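Local coordinates for MSM0271 protein (Mycobacterium smegmatis, PDB 5SUH) that forms double-ringed trimeric tiles of the RMM microcompartment shell and may help control passage of molecules across it, at residues E132-P137 / A179-V184; V184-A189 / G208-G213; I155-R158 / S163-L166. All blocks are in the same frame, centred on the assembly; numbering follows the deposited sequence.

Interaction 1: E132-P137 / A179-V184; sequences EDQLRP and ALFAAV
Phe181 meets Pro137, Leu135 and Gln134 with almost its whole ring, and supplies more than half of the surface buried here. Its CB points at the 132-137 loop, and chi1 of -80° sets CG beside the backbone N, opposite the carbonyl carbon. The ring is thereby carried out from the helix side into the bend of the loop. Pro137 CG sits over the centre of one face, 10° from the ring normal, in a CH-pi contact. It is slightly nearer the far end of the ring, 3.6 Å from Phe181 CE2 against 4.0 Å from Phe181 CG. Phe181 CD2 is also 4.0 Å from Pro137 CB. At the outer edge, in the ring plane, Leu135 O faces the CE2-CZ side of Phe181, 3.3 Å from each atom. Gln134 OE1, hydrogen-bonded to Tyr36 N, lies obliquely beside Phe181 CE1 and CZ, 3.7 Å from CZ, with the amide turned 60° from the ring; Gln134 NE2 bonds weakly to Glu234 O. The contact lies where the two BMC domains of this tandem, circularly permuted protein join, on the path from one four-stranded sheet to the other. The chemistry suits each residue type: proline offers weakly positive C-H groups to the electron-rich face, while the slightly positive rim of C-H bonds faces the Leu135 carbonyl. Phenylalanine thus packs against the loop without any polar group of its own.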
# COMPACT_ATOMS: atom_id res chain seq x y z
N GLU A 132 34.28 -12.24 -14.55
CA GLU A 132 34.50 -11.15 -15.46
C GLU A 132 33.51 -11.21 -16.63
O GLU A 132 33.60 -10.41 -17.55
CB GLU A 132 35.97 -11.11 -15.93
CG GLU A 132 36.51 -12.30 -16.73
CD GLU A 132 37.02 -13.47 -15.87
OE1 GLU A 132 36.79 -13.50 -14.63
OE2 GLU A 132 37.72 -14.34 -16.46
N ASP A 133 32.54 -12.12 -16.55
CA ASP A 133 31.44 -12.14 -17.52
C ASP A 133 30.41 -11.04 -17.20
O ASP A 133 29.56 -10.73 -18.03
CB ASP A 133 30.68 -13.49 -17.51
CG ASP A 133 31.42 -14.63 -18.16
OD1 ASP A 133 32.28 -14.41 -19.04
OD2 ASP A 133 31.12 -15.78 -17.78
N GLN A 134 30.51 -10.41 -16.02
CA GLN A 134 29.59 -9.33 -15.66
C GLN A 134 29.79 -8.06 -16.52
O GLN A 134 30.80 -7.92 -17.24
CB GLN A 134 29.71 -8.96 -14.17
CG GLN A 134 30.85 -7.99 -13.80
CD GLN A 134 30.91 -7.68 -12.29
OE1 GLN A 134 29.89 -7.74 -11.59
NE2 GLN A 134 32.08 -7.32 -11.80
N LEU A 135 28.81 -7.16 -16.46
CA LEU A 135 28.92 -5.84 -17.11
C LEU A 135 29.77 -4.88 -16.28
O LEU A 135 29.62 -4.81 -15.06
CB LEU A 135 27.53 -5.25 -17.35
CG LEU A 135 26.67 -5.96 -18.41
CD1 LEU A 135 25.24 -5.41 -18.42
CD2 LEU A 135 27.29 -5.73 -19.76
N ARG A 136 30.65 -4.13 -16.94
CA ARG A 136 31.41 -3.14 -16.20
C ARG A 136 30.48 -1.94 -15.93
O ARG A 136 29.63 -1.62 -16.76
CB ARG A 136 32.69 -2.73 -16.94
CG ARG A 136 32.51 -1.65 -17.95
CD ARG A 136 33.86 -1.15 -18.43
NE ARG A 136 33.69 -0.37 -19.65
CZ ARG A 136 34.68 0.02 -20.45
NH1 ARG A 136 35.94 -0.32 -20.18
NH2 ARG A 136 34.40 0.72 -21.55
N PRO A 137 30.64 -1.29 -14.78
CA PRO A 137 29.77 -0.16 -14.40
C PRO A 137 29.81 0.99 -15.39
O PRO A 137 30.88 1.35 -15.89
CB PRO A 137 30.34 0.29 -13.05
CG PRO A 137 31.00 -0.98 -12.49
CD PRO A 137 31.57 -1.68 -13.70
N ALA A 179 21.99 -1.48 -12.08
CA ALA A 179 21.52 -0.89 -10.85
C ALA A 179 22.18 -1.44 -9.59
O ALA A 179 22.33 -0.71 -8.61
CB ALA A 179 19.98 -1.05 -10.75
N LEU A 180 22.55 -2.72 -9.59
CA LEU A 180 22.95 -3.34 -8.34
C LEU A 180 24.32 -2.81 -7.87
O LEU A 180 24.65 -2.91 -6.67
CB LEU A 180 22.97 -4.86 -8.45
CG LEU A 180 22.98 -5.64 -7.12
CD1 LEU A 180 21.90 -5.11 -6.19
CD2 LEU A 180 22.82 -7.13 -7.30
N PHE A 181 25.06 -2.16 -8.77
CA PHE A 181 26.36 -1.59 -8.40
C PHE A 181 26.20 -0.45 -7.40
O PHE A 181 27.17 -0.01 -6.78
CB PHE A 181 27.12 -1.07 -9.61
CG PHE A 181 27.82 -2.14 -10.40
CD1 PHE A 181 28.72 -3.00 -9.78
CD2 PHE A 181 27.56 -2.30 -11.75
CE1 PHE A 181 29.38 -3.99 -10.52
CE2 PHE A 181 28.20 -3.29 -12.49
CZ PHE A 181 29.11 -4.13 -11.86
N ALA A 182 24.97 0.03 -7.25
CA ALA A 182 24.68 1.07 -6.27
C ALA A 182 25.01 0.58 -4.86
O ALA A 182 25.30 1.38 -3.95
CB ALA A 182 23.24 1.51 -6.38
N ALA A 183 24.94 -0.74 -4.69
CA ALA A 183 25.24 -1.37 -3.41
C ALA A 183 26.68 -1.13 -2.99
O ALA A 183 26.94 -0.71 -1.86
CB ALA A 183 24.96 -2.86 -3.47
N VAL A 184 27.63 -1.39 -3.89
CA VAL A 184 29.03 -1.26 -3.54
C VAL A 184 29.39 0.23 -3.42
O VAL A 184 30.20 0.60 -2.56
CB VAL A 184 29.98 -2.01 -4.54
CG1 VAL A 184 30.03 -1.33 -5.91
CG2 VAL A 184 31.39 -2.07 -3.97

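Interaction 2: V184-A189 / G208-G213; sequences VAANEA and GRLYIG
Leu210 fits against Ala185 and Ala186, and Ile212 touches Ala189, so that two branched strand residues meet three small helix residues. The two methyls of Leu210 divide the work. Leu210 CD1 rests 3.8 Å from Ala186 CB, while Leu210 CD2 reaches over the backbone of the helix, 3.9 Å from Ala186 N and 4.0 Å from Ala185 CB. Chi1 of -178° carries CG out toward the helix, and chi2 of 51° turns the two methyls to their separate places. Two residues further along the strand, Ile212 CD1 meets Ala189 CB at 3.7 Å, about one turn on in the helix. Alanine suits these helix positions because a single methyl leaves the backbone close enough for leucine to touch it. The axes of the two short segments come within 9.3 Å and run nearly the same way, 22° apart, which lets Leu210 and Ile212, on one face of the strand, find successive turns of the helix. The alternate residues leave from the other face, at the subunit interface: Arg209 forms a salt bridge with Glu175 and packs on Val99 of the second subunit, where Glu79 is hydrogen-bonded to the Tyr211 hydroxyl. This is helix-on-sheet packing in the core of the second BMC domain. Within that core, Val201 of strand 197-202 touches Ala186 and Leu210, Ile226 of helix 216-232 closes on Ala185 and Leu210, and Phe46 of helix 44-49 covers Ala186.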
# COMPACT_ATOMS: atom_id res chain seq x y z
N VAL A 184 27.63 -1.39 -3.89
CA VAL A 184 29.03 -1.26 -3.54
C VAL A 184 29.39 0.23 -3.42
O VAL A 184 30.20 0.60 -2.56
CB VAL A 184 29.98 -2.01 -4.54
CG1 VAL A 184 30.03 -1.33 -5.91
CG2 VAL A 184 31.39 -2.07 -3.97
N ALA A 185 28.78 1.08 -4.25
CA ALA A 185 29.05 2.52 -4.19
C ALA A 185 28.63 3.10 -2.83
O ALA A 185 29.40 3.85 -2.22
CB ALA A 185 28.36 3.27 -5.33
N ALA A 186 27.47 2.70 -2.31
CA ALA A 186 27.01 3.20 -0.99
C ALA A 186 27.95 2.75 0.12
O ALA A 186 28.39 3.58 0.91
CB ALA A 186 25.58 2.74 -0.68
N ASN A 187 28.27 1.45 0.16
CA ASN A 187 29.14 0.90 1.20
C ASN A 187 30.57 1.50 1.15
O ASN A 187 31.16 1.78 2.20
CB ASN A 187 29.23 -0.62 1.09
CG ASN A 187 29.83 -1.27 2.36
OD1 ASN A 187 29.24 -1.23 3.45
ND2 ASN A 187 31.01 -1.85 2.22
N GLU A 188 31.11 1.74 -0.06
CA GLU A 188 32.44 2.33 -0.15
C GLU A 188 32.44 3.79 0.36
O GLU A 188 33.36 4.21 1.10
CB GLU A 188 32.97 2.26 -1.59
CG GLU A 188 33.47 0.87 -1.97
CD GLU A 188 34.48 0.32 -0.96
OE1 GLU A 188 35.48 1.00 -0.65
OE2 GLU A 188 34.26 -0.81 -0.46
N ALA A 189 31.40 4.55 0.01
CA ALA A 189 31.27 5.94 0.48
C ALA A 189 31.25 6.01 2.01
O ALA A 189 31.93 6.84 2.61
CB ALA A 189 30.02 6.62 -0.11
N GLY A 208 20.67 2.37 -11.09
CA GLY A 208 20.79 2.54 -9.65
C GLY A 208 20.95 4.01 -9.29
O GLY A 208 21.55 4.79 -10.03
N ARG A 209 20.41 4.39 -8.14
CA ARG A 209 20.52 5.77 -7.69
C ARG A 209 20.94 5.83 -6.22
O ARG A 209 20.39 5.12 -5.34
CB ARG A 209 19.21 6.52 -7.90
CG ARG A 209 18.87 6.80 -9.36
CD ARG A 209 17.96 5.73 -9.94
NE ARG A 209 17.60 5.98 -11.34
CZ ARG A 209 16.36 5.81 -11.80
NH1 ARG A 209 15.38 5.44 -10.97
NH2 ARG A 209 16.09 6.05 -13.07
N LEU A 210 21.89 6.73 -5.96
CA LEU A 210 22.45 6.92 -4.63
C LEU A 210 22.21 8.38 -4.19
O LEU A 210 22.51 9.31 -4.93
CB LEU A 210 23.94 6.58 -4.65
CG LEU A 210 24.74 6.66 -3.34
CD1 LEU A 210 24.01 5.87 -2.24
CD2 LEU A 210 26.17 6.15 -3.52
N TYR A 211 21.65 8.56 -2.99
CA TYR A 211 21.45 9.88 -2.37
C TYR A 211 22.21 9.96 -1.05
O TYR A 211 21.91 9.22 -0.10
CB TYR A 211 19.97 10.16 -2.09
CG TYR A 211 19.04 10.42 -3.26
CD1 TYR A 211 18.59 9.36 -4.06
CD2 TYR A 211 18.52 11.68 -3.49
CE1 TYR A 211 17.69 9.58 -5.11
CE2 TYR A 211 17.62 11.91 -4.52
CZ TYR A 211 17.22 10.86 -5.33
OH TYR A 211 16.32 11.10 -6.35
N ILE A 212 23.17 10.87 -0.97
CA ILE A 212 24.04 11.04 0.19
C ILE A 212 24.12 12.50 0.66
O ILE A 212 24.27 13.42 -0.15
CB ILE A 212 25.47 10.49 -0.15
CG1 ILE A 212 25.47 8.97 -0.08
CG2 ILE A 212 26.52 11.02 0.81
CD1 ILE A 212 26.78 8.37 -0.45
N GLY A 213 23.98 12.71 1.96
CA GLY A 213 24.01 14.04 2.56
C GLY A 213 25.18 14.21 3.51
O GLY A 213 25.66 13.23 4.08

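Interaction 3: I155-R158 / S163-L166; sequences ILNR and SMIL
Asn157 and Ile165 are joined by two hydrogen bonds, in which one side-chain amide satisfies both the N-H and the C=O of a single residue. Ile165 N donates to Asn157 OD1 over 3.0 Å, approaching in the carbonyl plane on a lone pair, at a C=O...N angle of 126°. In return Asn157 ND2 donates to Ile165 O over 2.8 Å in an almost straight bond of 178°, with the acceptor lying in the plane of the amide. Asn157 CG stands beside its own N, anti to the carbonyl carbon (chi1 -75°), which turns the amide toward Ile165. The pair fixes the amide's rotation, because exchanging its oxygen and nitrogen would set donor against donor and acceptor against acceptor. Asparagine suits the place: its short, flat end carries a donor and an acceptor side by side, and meets both backbone groups of Ile165 in a segment without regular structure. Van der Waals contacts of carbon with the amide come next. Met164 CB sits 3.3 Å from Asn157 OD1; Met164 CG stays beside that oxygen at 3.8 Å, and the chain leads away beyond it. Ile165 CG2 lies 3.7 Å from Asn157 OD1. Val154 of the third subunit packs on Asn157, and Tyr59 of the fourth subunit on Met164. The bonds tie the chain of helix 150-156 to the loop leading into strand 170-177, where Leu171 is touched by both Leu156 and Ile165, while Ile165 also reaches Val199 of strand 197-202.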
# COMPACT_ATOMS: atom_id res chain seq x y z
N ILE A 155 10.38 17.99 0.27
CA ILE A 155 9.76 17.08 -0.71
C ILE A 155 10.68 15.90 -1.03
O ILE A 155 10.22 14.82 -1.36
CB ILE A 155 9.35 17.81 -2.01
CG1 ILE A 155 8.39 16.94 -2.83
CG2 ILE A 155 10.57 18.24 -2.84
CD1 ILE A 155 7.82 17.65 -4.07
N LEU A 156 11.99 16.11 -0.90
CA LEU A 156 12.94 15.03 -1.09
C LEU A 156 12.71 13.99 0.01
O LEU A 156 12.71 12.79 -0.26
CB LEU A 156 14.38 15.55 -1.05
CG LEU A 156 15.44 14.73 -1.78
CD1 LEU A 156 16.69 15.56 -1.99
CD2 LEU A 156 15.79 13.50 -1.00
N ASN A 157 12.48 14.43 1.25
CA ASN A 157 12.33 13.50 2.37
C ASN A 157 11.07 12.64 2.36
O ASN A 157 10.99 11.69 3.14
CB ASN A 157 12.41 14.23 3.72
CG ASN A 157 13.84 14.62 4.07
OD1 ASN A 157 14.76 13.81 3.95
ND2 ASN A 157 14.02 15.87 4.53
N ARG A 158 10.04 12.98 1.58
CA ARG A 158 8.84 12.13 1.56
C ARG A 158 8.81 11.15 0.37
O ARG A 158 7.89 10.34 0.25
CB ARG A 158 7.58 12.97 1.57
CG ARG A 158 7.73 14.29 2.26
CD ARG A 158 6.38 14.95 2.42
NE ARG A 158 5.46 14.67 1.32
CZ ARG A 158 4.18 15.01 1.33
NH1 ARG A 158 3.40 14.69 0.30
NH2 ARG A 158 3.67 15.68 2.36
N SER A 163 16.94 7.53 6.51
CA SER A 163 17.42 8.77 7.13
C SER A 163 16.97 9.92 6.26
O SER A 163 16.46 9.73 5.14
CB SER A 163 18.94 8.86 7.32
OG SER A 163 19.39 8.23 8.50
N MET A 164 17.17 11.12 6.79
CA MET A 164 16.65 12.30 6.16
C MET A 164 17.74 13.33 5.99
O MET A 164 18.70 13.37 6.76
CB MET A 164 15.49 12.86 6.98
CG MET A 164 14.36 11.84 7.16
SD MET A 164 13.01 12.35 8.25
CE MET A 164 13.84 12.50 9.82
N ILE A 165 17.57 14.17 4.98
CA ILE A 165 18.49 15.26 4.75
C ILE A 165 17.86 16.54 5.30
O ILE A 165 16.64 16.72 5.21
CB ILE A 165 18.83 15.40 3.27
CG1 ILE A 165 19.96 16.40 3.07
CG2 ILE A 165 17.57 15.75 2.46
CD1 ILE A 165 20.55 16.37 1.70
N LEU A 166 18.68 17.36 5.95
CA LEU A 166 18.23 18.63 6.55
C LEU A 166 18.61 19.84 5.68
O LEU A 166 19.62 19.81 4.97
CB LEU A 166 18.82 18.79 7.95
CG LEU A 166 18.43 17.71 8.96
CD1 LEU A 166 19.13 17.97 10.29
CD2 LEU A 166 16.91 17.63 9.16

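Interactions 1 and 2 follow one another along helix 182-192 and share Val184; their centres are 13 Å apart. They also touch directly, Ala179 CB lying 3.5 Å from Gly208 N where strand 208-214 begins. That strand leads on to interaction 3, whose centre is 16 Å from that of interaction 2: Tyr211 CD2 packs 4.1 Å from Leu156 CD2, and Ile165 CD1 approaches Gly213. Interactions 1 and 3 lie on opposite sides of the chain's centre, with nearest atoms about 15 Å apart. The series thus runs from the passage between the two sheets, through one hydrophobic core, to a region where three neighbouring subunits meet the chain.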